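Local coordinates for protein DNA annealing helicase and endonuclease ZRANB3 (Homo sapiens, PDB 5MKW) that anneals DNA strands with ATP and cuts DNA as an endonuclease to maintain genome stability at stalled replication forks, this chain being its HNH domain, at residues E29-L34 and G69-V74; L56-E61 and C99-T104. One frame throughout, in Å; residues are numbered along the deposited sequence. Where two conformers were deposited one is given.

Interaction 1 (E29-L34 and G69-V74); sequences ELFLRL and GHFWQV
The hydrophobic core of the HNH domain is formed in part here, where Phe71, just ahead of strand 72-76, packs its ring on helix 27-36. Leu30, Phe31 and Leu34, on one side of that helix, receive it. Phe31 CA sits over the middle of the Phe71 ring, 3.7 Å from its centroid and 1° off the normal, a CH-pi contact with the helix backbone itself. Phe31 CB lies over the same face, 3.7 Å from Phe71 CD1. The Phe31 ring then turns its edge toward that face. The two rings form an offset edge-to-face pair, centroids 5.7 Å apart and planes at 63°. CG of Phe31 is anti to the backbone N (chi1 165°), which carries the ring out beside Phe71 CE1. This is the entry to the beta hairpin of the His-Me finger fold, and the helix earlier in the chain closes over it. At the rim of the Phe71 ring, Leu30 CD2 lies in the ring plane, 3.9 Å from Phe71 CE2. Leu34 CD1 reaches the same Phe71 CE2 at 4.0 Å. An alanine in place of Phe71 would probably leave the Phe31 ring without its aromatic partner and open a gap beside both leucines. Met62 of helix 56-64 and Pro66 also touch Phe71. Within 69-74, Gln73 NE2 donates to Gly69 O at 2.9 Å, in the carbonyl plane and on a lone pair.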
ATOM      1  N   GLU A  29      -2.257  -9.204   8.696  1.00 22.33           N
ATOM      2  CA  GLU A  29      -2.673  -9.544  10.059  1.00 23.62           C
ATOM      3  C   GLU A  29      -3.456  -8.392  10.693  1.00 22.91           C
ATOM      4  O   GLU A  29      -4.479  -8.615  11.335  1.00 20.35           O
ATOM      5  CB  GLU A  29      -1.436  -9.824  10.898  1.00 28.13           C
ATOM      6  CG  GLU A  29      -1.649  -9.760  12.410  1.00 39.68           C
ATOM      7  CD  GLU A  29      -0.364 -10.091  13.193  1.00 46.98           C
ATOM      8  OE1 GLU A  29       0.567  -9.231  13.245  1.00 46.45           O
ATOM      9  OE2 GLU A  29      -0.273 -11.226  13.726  1.00 53.20           O
ATOM     10  N   LEU A  30      -3.002  -7.156  10.463  1.00 21.05           N
ATOM     11  CA  LEU A  30      -3.788  -5.987  10.925  1.00 20.85           C
ATOM     12  C   LEU A  30      -5.183  -5.880  10.238  1.00 19.94           C
ATOM     13  O   LEU A  30      -6.196  -5.577  10.888  1.00 20.62           O
ATOM     14  CB  LEU A  30      -3.001  -4.691  10.717  1.00 20.31           C
ATOM     15  CG  LEU A  30      -3.645  -3.450  11.405  1.00 21.12           C
ATOM     16  CD1 LEU A  30      -3.662  -3.642  12.941  1.00 22.98           C
ATOM     17  CD2 LEU A  30      -2.901  -2.183  10.997  1.00 20.09           C
ATOM     18  N   PHE A  31      -5.227  -6.082   8.938  1.00 18.47           N
ATOM     19  CA  PHE A  31      -6.506  -6.134   8.193  1.00 18.95           C
ATOM     20  C   PHE A  31      -7.486  -7.098   8.877  1.00 19.34           C
ATOM     21  O   PHE A  31      -8.643  -6.753   9.118  1.00 20.64           O
ATOM     22  CB  PHE A  31      -6.295  -6.597   6.721  1.00 16.98           C
ATOM     23  CG  PHE A  31      -7.578  -7.014   6.047  1.00 18.74           C
ATOM     24  CD1 PHE A  31      -8.620  -6.083   5.854  1.00 19.58           C
ATOM     25  CD2 PHE A  31      -7.836  -8.350   5.760  1.00 18.55           C
ATOM     26  CE1 PHE A  31      -9.874  -6.478   5.392  1.00 18.62           C
ATOM     27  CE2 PHE A  31      -9.081  -8.747   5.290  1.00 18.67           C
ATOM     28  CZ  PHE A  31     -10.106  -7.800   5.110  1.00 19.73           C
ATOM     29  N   LEU A  32      -7.029  -8.315   9.161  1.00 19.93           N
ATOM     30  CA  LEU A  32      -7.950  -9.326   9.706  1.00 21.74           C
ATOM     31  C   LEU A  32      -8.438  -8.912  11.084  1.00 22.38           C
ATOM     32  O   LEU A  32      -9.592  -9.122  11.413  1.00 21.23           O
ATOM     33  CB  LEU A  32      -7.294 -10.697   9.800  1.00 23.19           C
ATOM     34  CG  LEU A  32      -6.887 -11.321   8.486  1.00 25.87           C
ATOM     35  CD1 LEU A  32      -5.931 -12.476   8.733  1.00 29.31           C
ATOM     36  CD2 LEU A  32      -8.135 -11.785   7.752  1.00 27.72           C
ATOM     37  N   ARG A  33      -7.538  -8.359  11.889  1.00 23.99           N
ATOM     38  CA  ARG A  33      -7.893  -7.889  13.223  0.50 25.65           C
ATOM     39  C   ARG A  33      -8.943  -6.762  13.159  1.00 25.88           C
ATOM     40  O   ARG A  33      -9.972  -6.799  13.874  1.00 21.65           O
ATOM     41  CB  ARG A  33      -6.628  -7.456  13.958  0.50 28.11           C
ATOM     42  CG  ARG A  33      -6.875  -6.764  15.299  0.50 31.33           C
ATOM     43  CD  ARG A  33      -6.929  -7.699  16.499  0.50 32.44           C
ATOM     44  NE  ARG A  33      -6.926  -6.919  17.737  0.50 33.64           N
ATOM     45  CZ  ARG A  33      -8.002  -6.651  18.464  0.50 33.02           C
ATOM     46  NH1 ARG A  33      -9.186  -7.126  18.124  0.50 32.45           N
ATOM     47  NH2 ARG A  33      -7.878  -5.924  19.557  0.50 35.84           N
ATOM     48  N   LEU A  34      -8.741  -5.811  12.245  1.00 23.43           N
ATOM     49  CA  LEU A  34      -9.692  -4.737  12.062  1.00 22.65           C
ATOM     50  C   LEU A  34     -11.029  -5.213  11.537  1.00 21.65           C
ATOM     51  O   LEU A  34     -12.084  -4.791  12.012  1.00 24.44           O
ATOM     52  CB  LEU A  34      -9.083  -3.581  11.212  1.00 24.31           C
ATOM     53  CG  LEU A  34      -8.472  -2.672  12.276  1.00 29.44           C
ATOM     54  CD1 LEU A  34      -7.023  -2.387  12.119  1.00 34.68           C
ATOM     55  CD2 LEU A  34      -9.284  -1.412  12.562  1.00 28.20           C
ATOM     56  N   GLY A  69      -7.030  -3.902   0.461  1.00 18.95           N
ATOM     57  CA  GLY A  69      -6.365  -2.799  -0.196  1.00 17.93           C
ATOM     58  C   GLY A  69      -6.128  -1.533   0.620  1.00 17.41           C
ATOM     59  O   GLY A  69      -5.298  -0.721   0.248  1.00 16.53           O
ATOM     60  N   HIS A  70      -6.803  -1.379   1.753  1.00 17.23           N
ATOM     61  CA  HIS A  70      -6.483  -0.298   2.671  1.00 17.59           C
ATOM     62  C   HIS A  70      -5.199  -0.513   3.414  1.00 16.73           C
ATOM     63  O   HIS A  70      -4.642   0.441   3.981  1.00 17.04           O
ATOM     64  CB  HIS A  70      -7.593  -0.089   3.715  1.00 18.83           C
ATOM     65  CG  HIS A  70      -8.859   0.441   3.157  1.00 20.26           C
ATOM     66  ND1 HIS A  70     -10.086  -0.006   3.582  1.00 20.24           N
ATOM     67  CD2 HIS A  70      -9.098   1.436   2.258  1.00 20.35           C
ATOM     68  CE1 HIS A  70     -11.033   0.692   2.981  1.00 22.49           C
ATOM     69  NE2 HIS A  70     -10.459   1.593   2.200  1.00 21.67           N
ATOM     70  N   PHE A  71      -4.776  -1.763   3.507  1.00 16.31           N
ATOM     71  CA  PHE A  71      -3.638  -2.148   4.343  1.00 16.25           C
ATOM     72  C   PHE A  71      -2.351  -2.428   3.532  1.00 16.71           C
ATOM     73  O   PHE A  71      -1.246  -2.114   3.996  1.00 16.61           O
ATOM     74  CB  PHE A  71      -4.043  -3.367   5.187  1.00 16.94           C
ATOM     75  CG  PHE A  71      -5.109  -3.064   6.200  1.00 17.11           C
ATOM     76  CD1 PHE A  71      -6.444  -2.998   5.819  1.00 17.00           C
ATOM     77  CD2 PHE A  71      -4.763  -2.637   7.458  1.00 16.96           C
ATOM     78  CE1 PHE A  71      -7.432  -2.633   6.739  1.00 18.16           C
ATOM     79  CE2 PHE A  71      -5.724  -2.260   8.365  1.00 18.01           C
ATOM     80  CZ  PHE A  71      -7.079  -2.276   8.014  1.00 18.22           C
ATOM     81  N   TRP A  72      -2.474  -3.101   2.387  1.00 16.58           N
ATOM     82  CA  TRP A  72      -1.307  -3.380   1.531  1.00 16.90           C
ATOM     83  C   TRP A  72      -1.666  -3.328   0.048  1.00 16.84           C
ATOM     84  O   TRP A  72      -2.820  -3.519  -0.336  1.00 16.51           O
ATOM     85  CB  TRP A  72      -0.604  -4.728   1.874  1.00 18.08           C
ATOM     86  CG  TRP A  72      -1.401  -5.940   1.699  1.00 18.33           C
ATOM     87  CD1 TRP A  72      -2.225  -6.514   2.618  1.00 20.06           C
ATOM     88  CD2 TRP A  72      -1.452  -6.781   0.538  1.00 20.84           C
ATOM     89  NE1 TRP A  72      -2.815  -7.647   2.103  1.00 20.87           N
ATOM     90  CE2 TRP A  72      -2.338  -7.849   0.836  1.00 20.89           C
ATOM     91  CE3 TRP A  72      -0.807  -6.764  -0.695  1.00 23.23           C
ATOM     92  CZ2 TRP A  72      -2.616  -8.874  -0.062  1.00 23.18           C
ATOM     93  CZ3 TRP A  72      -1.123  -7.783  -1.633  1.00 24.55           C
ATOM     94  CH2 TRP A  72      -1.990  -8.845  -1.275  1.00 24.16           C
ATOM     95  N   GLN A  73      -0.640  -3.073  -0.760  1.00 16.52           N
ATOM     96  CA  GLN A  73      -0.718  -2.918  -2.205  1.00 19.03           C
ATOM     97  C   GLN A  73       0.503  -3.630  -2.814  1.00 19.69           C
ATOM     98  O   GLN A  73       1.558  -3.664  -2.181  1.00 19.39           O
ATOM     99  CB  GLN A  73      -0.603  -1.426  -2.569  1.00 19.02           C
ATOM    100  CG  GLN A  73      -1.803  -0.578  -2.201  1.00 20.56           C
ATOM    101  CD  GLN A  73      -3.007  -0.936  -3.063  1.00 24.09           C
ATOM    102  OE1 GLN A  73      -2.843  -1.228  -4.254  1.00 27.08           O
ATOM    103  NE2 GLN A  73      -4.165  -1.132  -2.436  1.00 25.10           N
ATOM    104  N   VAL A  74       0.356  -4.156  -4.042  1.00 20.83           N
ATOM    105  CA  VAL A  74       1.495  -4.593  -4.848  0.50 22.04           C
ATOM    106  C   VAL A  74       2.102  -3.410  -5.582  1.00 22.33           C
ATOM    107  O   VAL A  74       1.371  -2.571  -6.132  1.00 21.39           O
ATOM    108  CB  VAL A  74       1.046  -5.638  -5.884  0.50 24.53           C
ATOM    109  CG1 VAL A  74       2.190  -6.031  -6.801  0.50 25.73           C
ATOM    110  CG2 VAL A  74       0.507  -6.853  -5.163  0.50 25.40           C
TER

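Interaction 2 (L56-E61 and C99-T104); sequences LEQLNE and CHKERT. With ZN (zinc ion), chain C.
The side chains of Gln58 and Lys101 cross at a slant between helices 56-64 and 97-118, with the ammonium at the amide oxygen. Lys101 NZ lies 2.8 Å from Gln58 OE1, a weak hydrogen bond. The position of that oxygen is doubtful, because the model crowds it against the lysine chain. The backbones stay well apart, with the CA atoms of Gln58 and Lys101 11.5 Å from each other. Two long side chains bridge the distance. Gln58 has CG anti to its own N (chi1 -177°) and runs on extended, while the lysine chain bends only at its last torsion (chi4 -70°). Leu54 and Pro55 pack against Lys101, and His70 against Gln58. Further along helix 97-118, Thr104 OG1 donates to His100 O at 3.0 Å from above the carbonyl plane. Thr104 N reaches that oxygen from the other face, at 2.9 Å, so two donors grip it. Near the start of this helix Cys99 SG binds the zinc ion at 2.3 Å. Cys20, Cys23 and Cys96 complete the site. Through Cys20 and Cys23 the metal joins the start of the helix to the N-terminal part of the chain. A beta hairpin followed by a helix, with a four-cysteine zinc site at their junction, is the arrangement of a zinc-bearing HNH endonuclease domain.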
ATOM      1  N   LEU A  56      -6.727  10.798   6.902  1.00 22.60           N
ATOM      2  CA  LEU A  56      -7.965  10.762   7.641  1.00 23.21           C
ATOM      3  C   LEU A  56      -9.099  10.184   6.814  1.00 22.98           C
ATOM      4  O   LEU A  56      -9.907   9.439   7.314  1.00 21.91           O
ATOM      5  CB  LEU A  56      -8.327  12.158   8.116  1.00 24.24           C
ATOM      6  CG  LEU A  56      -9.672  12.289   8.806  1.00 24.88           C
ATOM      7  CD1 LEU A  56      -9.755  11.413  10.056  1.00 26.66           C
ATOM      8  CD2 LEU A  56      -9.914  13.736   9.202  1.00 26.97           C
ATOM      9  N   GLU A  57      -9.144  10.533   5.540  1.00 21.97           N
ATOM     10  CA  GLU A  57     -10.177  10.040   4.646  1.00 24.24           C
ATOM     11  C   GLU A  57     -10.130   8.495   4.584  1.00 22.74           C
ATOM     12  O   GLU A  57     -11.142   7.798   4.658  1.00 22.93           O
ATOM     13  CB  GLU A  57      -9.918  10.649   3.247  1.00 28.48           C
ATOM     14  CG  GLU A  57     -10.824  10.143   2.125  1.00 34.42           C
ATOM     15  CD  GLU A  57     -12.276  10.618   2.293  1.00 42.37           C
ATOM     16  OE1 GLU A  57     -12.497  11.712   2.875  1.00 46.08           O
ATOM     17  OE2 GLU A  57     -13.207   9.912   1.828  1.00 47.86           O
ATOM     18  N   GLN A  58      -8.933   7.960   4.510  1.00 23.03           N
ATOM     19  CA  GLN A  58      -8.788   6.515   4.366  1.00 22.97           C
ATOM     20  C   GLN A  58      -9.105   5.844   5.679  1.00 22.04           C
ATOM     21  O   GLN A  58      -9.807   4.830   5.727  1.00 21.06           O
ATOM     22  CB  GLN A  58      -7.392   6.160   3.864  1.00 23.68           C
ATOM     23  CG  GLN A  58      -7.246   4.675   3.644  1.00 25.64           C
ATOM     24  CD  GLN A  58      -6.017   4.323   2.822  1.00 28.42           C
ATOM     25  OE1 GLN A  58      -5.541   5.143   2.056  1.00 29.87           O
ATOM     26  NE2 GLN A  58      -5.474   3.132   3.018  1.00 24.76           N
ATOM     27  N   LEU A  59      -8.593   6.421   6.764  1.00 21.99           N
ATOM     28  CA  LEU A  59      -8.880   5.919   8.101  1.00 20.89           C
ATOM     29  C   LEU A  59     -10.387   5.913   8.396  1.00 21.52           C
ATOM     30  O   LEU A  59     -10.915   4.945   8.969  1.00 21.24           O
ATOM     31  CB  LEU A  59      -8.127   6.735   9.173  1.00 21.60           C
ATOM     32  CG  LEU A  59      -6.611   6.597   9.094  1.00 22.28           C
ATOM     33  CD1 LEU A  59      -5.934   7.576  10.048  1.00 23.97           C
ATOM     34  CD2 LEU A  59      -6.174   5.154   9.378  1.00 21.52           C
ATOM     35  N   ASN A  60     -11.112   6.947   7.960  1.00 23.20           N
ATOM     36  CA  ASN A  60     -12.563   6.935   8.146  1.00 22.63           C
ATOM     37  C   ASN A  60     -13.188   5.739   7.357  1.00 21.95           C
ATOM     38  O   ASN A  60     -14.115   5.076   7.823  1.00 20.42           O
ATOM     39  CB  ASN A  60     -13.196   8.236   7.666  1.00 23.57           C
ATOM     40  CG  ASN A  60     -12.938   9.398   8.586  1.00 24.10           C
ATOM     41  OD1 ASN A  60     -12.615   9.212   9.764  1.00 24.41           O
ATOM     42  ND2 ASN A  60     -13.132  10.603   8.065  1.00 22.25           N
ATOM     43  N   GLU A  61     -12.679   5.448   6.176  1.00 22.67           N
ATOM     44  CA  GLU A  61     -13.219   4.286   5.417  1.00 24.92           C
ATOM     45  C   GLU A  61     -12.906   2.970   6.101  1.00 22.60           C
ATOM     46  O   GLU A  61     -13.698   2.011   6.059  1.00 22.61           O
ATOM     47  CB  GLU A  61     -12.621   4.203   4.041  1.00 27.86           C
ATOM     48  CG  GLU A  61     -13.122   5.251   3.072  1.00 33.59           C
ATOM     49  CD  GLU A  61     -12.347   5.169   1.782  1.00 39.72           C
ATOM     50  OE1 GLU A  61     -11.749   4.086   1.489  1.00 42.71           O
ATOM     51  OE2 GLU A  61     -12.265   6.206   1.087  1.00 49.83           O
ATOM     52  N   CYS A  99       3.862   2.931   3.284  1.00 19.98           N
ATOM     53  CA  CYS A  99       4.990   2.925   2.336  1.00 21.07           C
ATOM     54  C   CYS A  99       4.564   3.190   0.881  1.00 21.39           C
ATOM     55  O   CYS A  99       5.281   3.811   0.101  1.00 20.03           O
ATOM     56  CB  CYS A  99       5.728   1.595   2.410  1.00 21.92           C
ATOM     57  SG  CYS A  99       6.627   1.347   3.981  1.00 23.16           S
ATOM     58  N   HIS A 100       3.438   2.636   0.490  1.00 20.51           N
ATOM     59  CA  HIS A 100       2.963   2.822  -0.854  1.00 20.38           C
ATOM     60  C   HIS A 100       2.661   4.315  -1.116  1.00 22.02           C
ATOM     61  O   HIS A 100       2.960   4.832  -2.181  1.00 18.83           O
ATOM     62  CB  HIS A 100       1.733   2.007  -1.099  1.00 21.58           C
ATOM     63  CG  HIS A 100       1.217   2.130  -2.481  1.00 24.10           C
ATOM     64  ND1 HIS A 100      -0.051   2.592  -2.762  1.00 24.60           N
ATOM     65  CD2 HIS A 100       1.755   1.749  -3.661  1.00 24.55           C
ATOM     66  CE1 HIS A 100      -0.279   2.456  -4.051  1.00 26.49           C
ATOM     67  NE2 HIS A 100       0.844   2.074  -4.631  1.00 24.21           N
ATOM     68  N   LYS A 101       2.016   4.971  -0.156  1.00 22.40           N
ATOM     69  CA  LYS A 101       1.741   6.403  -0.276  1.00 25.38           C
ATOM     70  C   LYS A 101       2.981   7.325  -0.273  1.00 26.38           C
ATOM     71  O   LYS A 101       3.010   8.309  -1.032  1.00 24.64           O
ATOM     72  CB  LYS A 101       0.771   6.824   0.811  1.00 27.84           C
ATOM     73  CG  LYS A 101      -0.630   6.368   0.493  1.00 29.52           C
ATOM     74  CD  LYS A 101      -1.578   6.785   1.569  1.00 30.62           C
ATOM     75  CE  LYS A 101      -2.822   5.938   1.501  1.00 30.95           C
ATOM     76  NZ  LYS A 101      -3.610   6.257   0.297  1.00 32.88           N
ATOM     77  N   GLU A 102       3.993   7.004   0.540  1.00 25.57           N
ATOM     78  CA  GLU A 102       5.292   7.693   0.446  1.00 29.18           C
ATOM     79  C   GLU A 102       5.883   7.538  -0.948  1.00 29.38           C
ATOM     80  O   GLU A 102       6.403   8.488  -1.529  1.00 31.76           O
ATOM     81  CB  GLU A 102       6.300   7.172   1.449  1.00 31.04           C
ATOM     82  CG  GLU A 102       5.979   7.455   2.901  1.00 40.20           C
ATOM     83  CD  GLU A 102       6.845   6.622   3.874  1.00 43.73           C
ATOM     84  OE1 GLU A 102       7.849   6.026   3.440  1.00 52.15           O
ATOM     85  OE2 GLU A 102       6.566   6.628   5.079  1.00 53.38           O
ATOM     86  N   ARG A 103       5.852   6.322  -1.468  1.00 28.71           N
ATOM     87  CA  ARG A 103       6.367   6.074  -2.805  1.00 28.13           C
ATOM     88  C   ARG A 103       5.609   6.840  -3.898  1.00 29.78           C
ATOM     89  O   ARG A 103       6.213   7.514  -4.743  1.00 26.54           O
ATOM     90  CB  ARG A 103       6.339   4.592  -3.149  1.00 30.36           C
ATOM     91  CG  ARG A 103       6.776   4.395  -4.598  1.00 35.10           C
ATOM     92  CD  ARG A 103       7.633   3.208  -4.753  1.00 39.15           C
ATOM     93  NE  ARG A 103       8.777   3.220  -3.848  1.00 43.02           N
ATOM     94  CZ  ARG A 103       9.587   2.178  -3.727  1.00 42.53           C
ATOM     95  NH1 ARG A 103       9.394   1.140  -4.515  1.00 35.77           N
ATOM     96  NH2 ARG A 103      10.621   2.211  -2.895  1.00 41.13           N
ATOM     97  N   THR A 104       4.289   6.776  -3.846  1.00 26.01           N
ATOM     98  CA  THR A 104       3.440   7.513  -4.774  1.00 29.55           C
ATOM     99  C   THR A 104       3.684   9.034  -4.736  1.00 28.36           C
ATOM    100  O   THR A 104       3.743   9.716  -5.776  1.00 31.27           O
ATOM    101  CB  THR A 104       1.972   7.127  -4.459  1.00 35.35           C
ATOM    102  OG1 THR A 104       1.802   5.741  -4.822  1.00 39.15           O
ATOM    103  CG2 THR A 104       1.032   7.907  -5.254  1.00 38.95           C
TER
HETATM  104 ZN    ZN C 201       5.697  -0.537   4.916  1.00 21.72          ZN

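How the interactions relate
From the N terminus, the chain passes Cys20 and Cys23 of the zinc site and enters helix 27-36, which holds the first segment of interaction 1. Helices 39-47 and 56-64 follow, the latter holding the first segment of interaction 2. Interaction 1 closes a loop of 34 residues when the chain reaches 69-74. Interaction 2 closes 37 residues at 99-104, past the two-stranded hairpin. The segments alternate, so the two contacts cross rather than nest. They also touch: His70 NE2 lies 2.9 Å from Glu61 OE1, a probable hydrogen bond. Interaction 1 ties helix 27-36 to the start of the hairpin, and interaction 2 ties helix 56-64 to helix 97-118.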